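Local atomic coordinates of putative general stress protein 26 (PDB entry 2QEA), a protein that probably binds a flavin nucleotide and acts as an oxidoreductase of the pyridoxamine 5'-phosphate oxidase-like family, its substrate being unknown. Residues D79-L84 against P121-I126; A43-T48 against L116-P121; G75-L80 against S127-G132. One frame throughout, in Å; residues are numbered along the deposited sequence.

Interaction 1 of 3, residues D79-L84 against P121-I126; sequences DLDGTL and PASGEI
Leu-80 lies over the bare backbone of Gly-124, its CD2 4.1 Å from Gly-124 CA, in an antiparallel non-hydrogen-bonded pair whose CA atoms are 4.2 Å apart. A beta carbon on Gly-124 would run into Leu-80 CD2 and the carbonyl oxygen of Asp-79. With CG beside its own backbone N (chi1 -53°), Leu-80 spreads its two methyls along the facing strand: CD1 reaches CG of the Pro-121 ring at 4.4 Å, while CD2 also meets CG1 of Ile-126 at 4.3 Å. The other face of the pair is polar. There Asp-81 and Ser-123 stand abreast, Asp-81 CB 4.2 Å from Ser-123 OG, but the carboxylate is engaged by Lys-24 in a salt bridge. Asp-79, on the same face, gives OD1 to Gln-66 and OD2 to the backbone N of Leu-29 of the second subunit, so this face belongs to the dimer contact. Ala-122 and Ser-123 together face Asp-81 in a classic beta bulge. Asp-81 O accepts from both, from Ala-122 N at 2.8 Å within its carbonyl plane and from Ser-123 N at 3.2 Å, tilted 28° from it. This double grip shifts the register by one, bringing Gly-82 opposite Pro-121. On the apolar side, helix 2-13 covers the pair, with Phe-9 against Leu-80 and Ile-126 and Trp-10 against Pro-121; strand 63-71 borders strand 76-87, and strand 153-159 flanks strand 114-129.

Interaction 2 of 3, residues A43-T48 against L116-P121; sequences AIWFIT and LLKFTP
Trp-45 and Lys-118 form a non-hydrogen-bonded pair in the antiparallel sheet, consistent with the split beta-barrel of the FMN-binding oxidase family, and their side chains run alongside each other. The fully extended lysine, CG opposite its backbone N (chi1 -177°), lays its methylenes across one indole face, CG 4.0 Å from the centroid of the six-membered ring in a CH-pi contact. Leu-116 fills the notch at the ring's edge, its CG 3.9 Å from Trp-45 CE3. Ala-43 also borders the lysine chain, its CB 3.7 Å from Lys-118 CE. An alanine in place of Trp-45 would probably leave the lysine methylenes and Leu-116 without the indole they pack on, and Phe-96 without its stacking partner. The reverse face carries Ile-44, Phe-46, Leu-117 and Phe-119: Phe-119 CB abuts the edge of the Phe-46 ring, in its plane, and Ile-44 CD1 touches both Phe-119 CD2 and Pro-121 CG. Four backbone hydrogen bonds tie Ile-44 to Phe-119 and Phe-46 to Leu-117. At the far end, the Thr-48 methyl CG2 presses on Leu-117 CD1 at 3.5 Å, while Thr-48 OG1 is hydrogen-bonded to Thr-52 OG1.

Interaction 3 of 3, residues G75-L80 against S127-G132; sequences GLYADL and SITEGG
Leu-76 extends CG away from its backbone N (chi1 -179°), and Ile-128 folds its CD1 in the same direction, so that the two side chains lie next to each other and their CD1 methyls meet closely at 3.4 Å. On the opposite face, Thr-129 holds OG1 between its backbone N and carbonyl carbon (chi1 71°), which turns the hydroxyl towards Gly-75 and the Tyr-77 ring. There OG1 sits at the ring edge, in its plane and 3.6 Å from CE2, the two side chains meeting at about a right angle. One water in the ring plane bridges them: it donates to Tyr-77 OH at 2.7 Å, is hydrogen-bonded to Thr-129 OG1 at 2.8 Å, and makes a weak bond to Gly-131 O. Tyr-77 OH is further fixed by Asp-72 OD1. Between the strands, Tyr-77 and Ser-127 exchange two backbone hydrogen bonds, the one from Ser-127 N to Tyr-77 O being 2.7 Å long and almost straight. Thr-129 N closes the ladder on Gly-75 O. Gly-75, with positive phi at a G1 bulge formed with strand 63-71, has no room for a beta carbon, which would strike Thr-129 O. Helix 2-13 covers the Leu-76 and Ile-128 side through Phe-9, Glu-8 and Arg-12, strand 63-71 lies beside strand 76-87, and Pro-31 of the second subunit packs on Tyr-77 and Ser-127.

Overall arrangement
All three contacts draw on the long strand 114-129. Interactions 1 and 3 follow one another along its pairing with strand 76-87, their centres about 14 Å apart, and share Asp-79 and Leu-80; Ile-126 CG2 packs on Tyr-77 O at 3.8 Å. Interaction 2 brings in strand 44-49 and meets interaction 1 at Pro-121, where Thr-83 O and Thr-120 N, 3.0 Å apart, probably form a hydrogen bond. Interactions 2 and 3 lie about 20 Å apart between centres, yet Ile-44 CD1 still touches Leu-80 CD1. Interactions 1 and 3 border the second subunit. Interaction 3 approaches the metals most closely, the Leu-76 side chain being about 9 Å from a bound calcium ion.

Interaction 1 of 3, residues D79-L84 against P121-I126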
# COMPACT_ATOMS: atom_id res chain seq x y z
N ASP A 79 1.02 8.07 2.27
CA ASP A 79 1.17 7.67 3.67
C ASP A 79 0.49 8.80 4.42
O ASP A 79 1.01 9.92 4.45
CB ASP A 79 2.65 7.53 4.05
CG ASP A 79 2.86 7.08 5.50
OD1 ASP A 79 1.89 6.73 6.21
OD2 ASP A 79 4.03 7.05 5.94
N LEU A 80 -0.67 8.51 5.02
CA LEU A 80 -1.51 9.51 5.69
C LEU A 80 -1.60 9.34 7.21
O LEU A 80 -1.81 8.23 7.68
CB LEU A 80 -2.94 9.41 5.16
CG LEU A 80 -3.16 9.47 3.64
CD1 LEU A 80 -4.61 9.15 3.36
CD2 LEU A 80 -2.76 10.81 3.08
N ASP A 81 -1.44 10.44 7.94
CA ASP A 81 -1.67 10.49 9.39
C ASP A 81 -3.06 11.08 9.56
O ASP A 81 -3.45 11.98 8.81
CB ASP A 81 -0.64 11.38 10.12
CG ASP A 81 0.74 10.75 10.20
OD1 ASP A 81 0.86 9.51 10.33
OD2 ASP A 81 1.73 11.51 10.16
N GLY A 82 -3.81 10.58 10.55
CA GLY A 82 -5.17 11.05 10.79
C GLY A 82 -5.77 10.57 12.10
O GLY A 82 -5.04 10.29 13.05
N THR A 83 -7.10 10.50 12.13
CA THR A 83 -7.87 10.08 13.30
C THR A 83 -8.93 9.06 12.88
O THR A 83 -9.72 9.34 11.98
CB THR A 83 -8.59 11.29 13.95
OG1 THR A 83 -7.64 12.32 14.24
CG2 THR A 83 -9.31 10.88 15.24
N LEU A 84 -8.92 7.88 13.51
CA LEU A 84 -9.90 6.81 13.27
C LEU A 84 -10.91 6.82 14.42
O LEU A 84 -10.53 7.01 15.58
CB LEU A 84 -9.22 5.44 13.18
CG LEU A 84 -10.06 4.25 12.72
CD1 LEU A 84 -10.54 4.42 11.29
CD2 LEU A 84 -9.27 2.96 12.85
N PRO A 121 -8.19 12.24 7.39
CA PRO A 121 -6.77 12.55 7.23
C PRO A 121 -6.41 13.95 7.75
O PRO A 121 -7.17 14.90 7.54
CB PRO A 121 -6.55 12.47 5.71
CG PRO A 121 -7.72 11.73 5.19
CD PRO A 121 -8.84 12.14 6.07
N ALA A 122 -5.27 14.04 8.43
CA ALA A 122 -4.72 15.29 8.97
C ALA A 122 -3.64 15.80 8.01
O ALA A 122 -3.64 16.98 7.64
CB ALA A 122 -4.13 15.06 10.34
N SER A 123 -2.72 14.91 7.65
CA SER A 123 -1.63 15.22 6.71
C SER A 123 -1.04 13.94 6.10
O SER A 123 -1.39 12.83 6.52
CB SER A 123 -0.53 16.00 7.43
OG SER A 123 -0.06 15.28 8.55
N GLY A 124 -0.16 14.11 5.12
CA GLY A 124 0.49 12.97 4.48
C GLY A 124 1.36 13.30 3.29
O GLY A 124 1.19 14.36 2.68
N GLU A 125 2.29 12.40 2.97
CA GLU A 125 3.17 12.55 1.81
C GLU A 125 2.50 11.77 0.69
O GLU A 125 2.40 10.54 0.78
CB GLU A 125 4.59 12.06 2.09
CG GLU A 125 5.59 12.47 0.99
CD GLU A 125 7.06 12.26 1.34
OE1 GLU A 125 7.39 11.95 2.51
OE2 GLU A 125 7.90 12.42 0.42
N ILE A 126 2.04 12.49 -0.34
CA ILE A 126 1.27 11.94 -1.46
C ILE A 126 2.03 12.05 -2.79
O ILE A 126 2.65 13.08 -3.05
CB ILE A 126 -0.06 12.75 -1.63
CG1 ILE A 126 -0.92 12.68 -0.35
CG2 ILE A 126 -0.88 12.25 -2.83
CD1 ILE A 126 -2.14 13.58 -0.39

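Interaction 2 of 3, residues A43-T48 against L116-P121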
# COMPACT_ATOMS: atom_id res chain seq x y z
N ALA A 43 -13.28 12.69 4.60
CA ALA A 43 -13.18 11.45 5.38
C ALA A 43 -13.16 10.19 4.49
O ALA A 43 -13.75 10.18 3.41
CB ALA A 43 -14.34 11.37 6.36
N ILE A 44 -12.46 9.16 4.98
CA ILE A 44 -12.36 7.85 4.32
C ILE A 44 -13.12 6.87 5.22
O ILE A 44 -12.80 6.74 6.40
CB ILE A 44 -10.89 7.38 4.15
CG1 ILE A 44 -10.06 8.44 3.40
CG2 ILE A 44 -10.85 6.05 3.40
CD1 ILE A 44 -8.59 8.08 3.23
N TRP A 45 -14.12 6.19 4.64
CA TRP A 45 -15.02 5.30 5.38
C TRP A 45 -14.69 3.81 5.20
O TRP A 45 -14.30 3.40 4.10
CB TRP A 45 -16.47 5.57 4.96
CG TRP A 45 -16.86 7.01 5.10
CD1 TRP A 45 -16.65 8.02 4.20
CD2 TRP A 45 -17.53 7.61 6.21
NE1 TRP A 45 -17.15 9.20 4.68
CE2 TRP A 45 -17.70 8.98 5.91
CE3 TRP A 45 -18.02 7.12 7.43
CZ2 TRP A 45 -18.34 9.88 6.79
CZ3 TRP A 45 -18.65 8.00 8.31
CH2 TRP A 45 -18.80 9.37 7.98
N PHE A 46 -14.85 3.03 6.27
CA PHE A 46 -14.61 1.58 6.28
C PHE A 46 -15.72 0.83 7.02
O PHE A 46 -16.16 1.28 8.08
CB PHE A 46 -13.28 1.24 6.96
CG PHE A 46 -12.09 1.97 6.41
CD1 PHE A 46 -11.35 1.44 5.35
CD2 PHE A 46 -11.70 3.20 6.96
CE1 PHE A 46 -10.24 2.13 4.84
CE2 PHE A 46 -10.60 3.90 6.46
CZ PHE A 46 -9.86 3.37 5.40
N ILE A 47 -16.17 -0.29 6.45
CA ILE A 47 -17.17 -1.17 7.06
C ILE A 47 -16.40 -2.38 7.60
O ILE A 47 -15.74 -3.08 6.82
CB ILE A 47 -18.24 -1.63 6.04
CG1 ILE A 47 -18.99 -0.41 5.47
CG2 ILE A 47 -19.24 -2.59 6.69
CD1 ILE A 47 -20.03 -0.76 4.42
N THR A 48 -16.47 -2.61 8.91
CA THR A 48 -15.77 -3.72 9.59
C THR A 48 -16.63 -4.38 10.67
O THR A 48 -17.75 -3.94 10.94
CB THR A 48 -14.43 -3.22 10.19
OG1 THR A 48 -13.68 -4.32 10.71
CG2 THR A 48 -14.67 -2.18 11.29
N LEU A 116 -19.23 0.92 11.38
CA LEU A 116 -18.76 1.92 10.42
C LEU A 116 -17.62 2.72 11.06
O LEU A 116 -17.81 3.30 12.14
CB LEU A 116 -19.90 2.87 10.02
CG LEU A 116 -19.63 3.98 8.98
CD1 LEU A 116 -19.20 3.40 7.64
CD2 LEU A 116 -20.87 4.85 8.81
N LEU A 117 -16.45 2.72 10.41
CA LEU A 117 -15.27 3.47 10.86
C LEU A 117 -15.03 4.66 9.93
O LEU A 117 -15.20 4.54 8.71
CB LEU A 117 -14.02 2.57 10.89
CG LEU A 117 -14.00 1.38 11.86
CD1 LEU A 117 -12.68 0.64 11.72
CD2 LEU A 117 -14.22 1.81 13.31
N LYS A 118 -14.65 5.80 10.52
CA LYS A 118 -14.39 7.06 9.80
C LYS A 118 -12.95 7.49 10.06
O LYS A 118 -12.57 7.74 11.21
CB LYS A 118 -15.36 8.14 10.30
CG LYS A 118 -15.26 9.50 9.60
CD LYS A 118 -16.20 10.53 10.22
CE LYS A 118 -16.13 11.87 9.51
NZ LYS A 118 -17.06 12.88 10.08
N PHE A 119 -12.15 7.58 8.99
CA PHE A 119 -10.76 8.03 9.04
C PHE A 119 -10.69 9.43 8.44
O PHE A 119 -10.97 9.59 7.25
CB PHE A 119 -9.83 7.08 8.28
CG PHE A 119 -8.39 7.50 8.30
CD1 PHE A 119 -7.57 7.16 9.38
CD2 PHE A 119 -7.85 8.25 7.25
CE1 PHE A 119 -6.22 7.56 9.41
CE2 PHE A 119 -6.51 8.66 7.27
CZ PHE A 119 -5.69 8.31 8.35
N THR A 120 -10.33 10.42 9.26
CA THR A 120 -10.18 11.80 8.81
C THR A 120 -8.68 12.05 8.65
O THR A 120 -7.96 12.03 9.64
CB THR A 120 -10.76 12.80 9.85
OG1 THR A 120 -12.15 12.54 10.05
CG2 THR A 120 -10.59 14.24 9.37
N PRO A 121 -8.19 12.24 7.39
CA PRO A 121 -6.77 12.55 7.23
C PRO A 121 -6.41 13.95 7.75
O PRO A 121 -7.17 14.90 7.54
CB PRO A 121 -6.55 12.47 5.71
CG PRO A 121 -7.72 11.73 5.19
CD PRO A 121 -8.84 12.14 6.07

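Interaction 3 of 3, residues G75-L80 against S127-G132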
# COMPACT_ATOMS: atom_id res chain seq x y z
N GLY A 75 -2.32 5.22 -9.92
CA GLY A 75 -1.11 6.01 -9.72
C GLY A 75 -1.21 6.94 -8.52
O GLY A 75 -0.75 8.08 -8.58
N LEU A 76 -1.84 6.45 -7.45
CA LEU A 76 -2.02 7.18 -6.20
C LEU A 76 -1.26 6.43 -5.12
O LEU A 76 -1.54 5.26 -4.85
CB LEU A 76 -3.50 7.26 -5.82
CG LEU A 76 -3.87 8.02 -4.53
CD1 LEU A 76 -3.39 9.46 -4.57
CD2 LEU A 76 -5.37 7.96 -4.31
N TYR A 77 -0.28 7.11 -4.52
CA TYR A 77 0.55 6.57 -3.44
C TYR A 77 0.50 7.60 -2.32
O TYR A 77 0.68 8.80 -2.59
CB TYR A 77 1.99 6.34 -3.93
CG TYR A 77 2.06 5.57 -5.23
CD1 TYR A 77 2.12 4.17 -5.24
CD2 TYR A 77 2.04 6.24 -6.46
CE1 TYR A 77 2.17 3.45 -6.45
CE2 TYR A 77 2.09 5.53 -7.67
CZ TYR A 77 2.15 4.14 -7.66
OH TYR A 77 2.20 3.45 -8.85
N ALA A 78 0.22 7.17 -1.09
CA ALA A 78 0.08 8.09 0.03
C ALA A 78 0.23 7.44 1.40
O ALA A 78 -0.34 6.38 1.63
CB ALA A 78 -1.28 8.78 -0.04
N ASP A 79 1.02 8.07 2.27
CA ASP A 79 1.17 7.67 3.67
C ASP A 79 0.49 8.80 4.42
O ASP A 79 1.01 9.92 4.45
CB ASP A 79 2.65 7.53 4.05
CG ASP A 79 2.86 7.08 5.50
OD1 ASP A 79 1.89 6.73 6.21
OD2 ASP A 79 4.03 7.05 5.94
N LEU A 80 -0.67 8.51 5.02
CA LEU A 80 -1.51 9.51 5.69
C LEU A 80 -1.60 9.34 7.21
O LEU A 80 -1.81 8.23 7.68
CB LEU A 80 -2.94 9.41 5.16
CG LEU A 80 -3.16 9.47 3.64
CD1 LEU A 80 -4.61 9.15 3.36
CD2 LEU A 80 -2.76 10.81 3.08
N SER A 127 1.98 10.99 -3.60
CA SER A 127 2.53 10.97 -4.96
C SER A 127 1.39 10.67 -5.94
O SER A 127 0.59 9.76 -5.71
CB SER A 127 3.64 9.93 -5.12
OG SER A 127 4.76 10.25 -4.34
N ILE A 128 1.33 11.46 -7.01
CA ILE A 128 0.33 11.35 -8.08
C ILE A 128 1.14 11.09 -9.35
O ILE A 128 2.00 11.91 -9.69
CB ILE A 128 -0.46 12.68 -8.20
CG1 ILE A 128 -1.24 12.99 -6.91
CG2 ILE A 128 -1.43 12.66 -9.37
CD1 ILE A 128 -2.31 11.98 -6.55
N THR A 129 0.90 9.97 -10.03
CA THR A 129 1.63 9.61 -11.28
C THR A 129 0.69 9.21 -12.42
O THR A 129 -0.47 8.89 -12.19
CB THR A 129 2.62 8.43 -11.06
OG1 THR A 129 1.91 7.20 -10.87
CG2 THR A 129 3.55 8.70 -9.88
N GLU A 130 1.24 9.15 -13.63
CA GLU A 130 0.49 8.78 -14.84
C GLU A 130 -0.01 7.31 -14.92
O GLU A 130 -0.76 6.98 -15.84
CB GLU A 130 1.29 9.17 -16.10
CG GLU A 130 1.47 10.70 -16.23
CD GLU A 130 2.42 11.15 -17.34
OE1 GLU A 130 2.37 12.34 -17.70
OE2 GLU A 130 3.24 10.34 -17.85
N GLY A 131 0.40 6.46 -13.97
CA GLY A 131 -0.05 5.07 -13.86
C GLY A 131 1.01 4.08 -14.30
O GLY A 131 2.21 4.37 -14.20
N GLY A 132 0.56 2.90 -14.76
CA GLY A 132 1.44 1.84 -15.27
C GLY A 132 0.91 1.17 -16.54
O GLY A 132 1.18 -0.01 -16.77
O HOH W 1 2.53 4.49 -11.30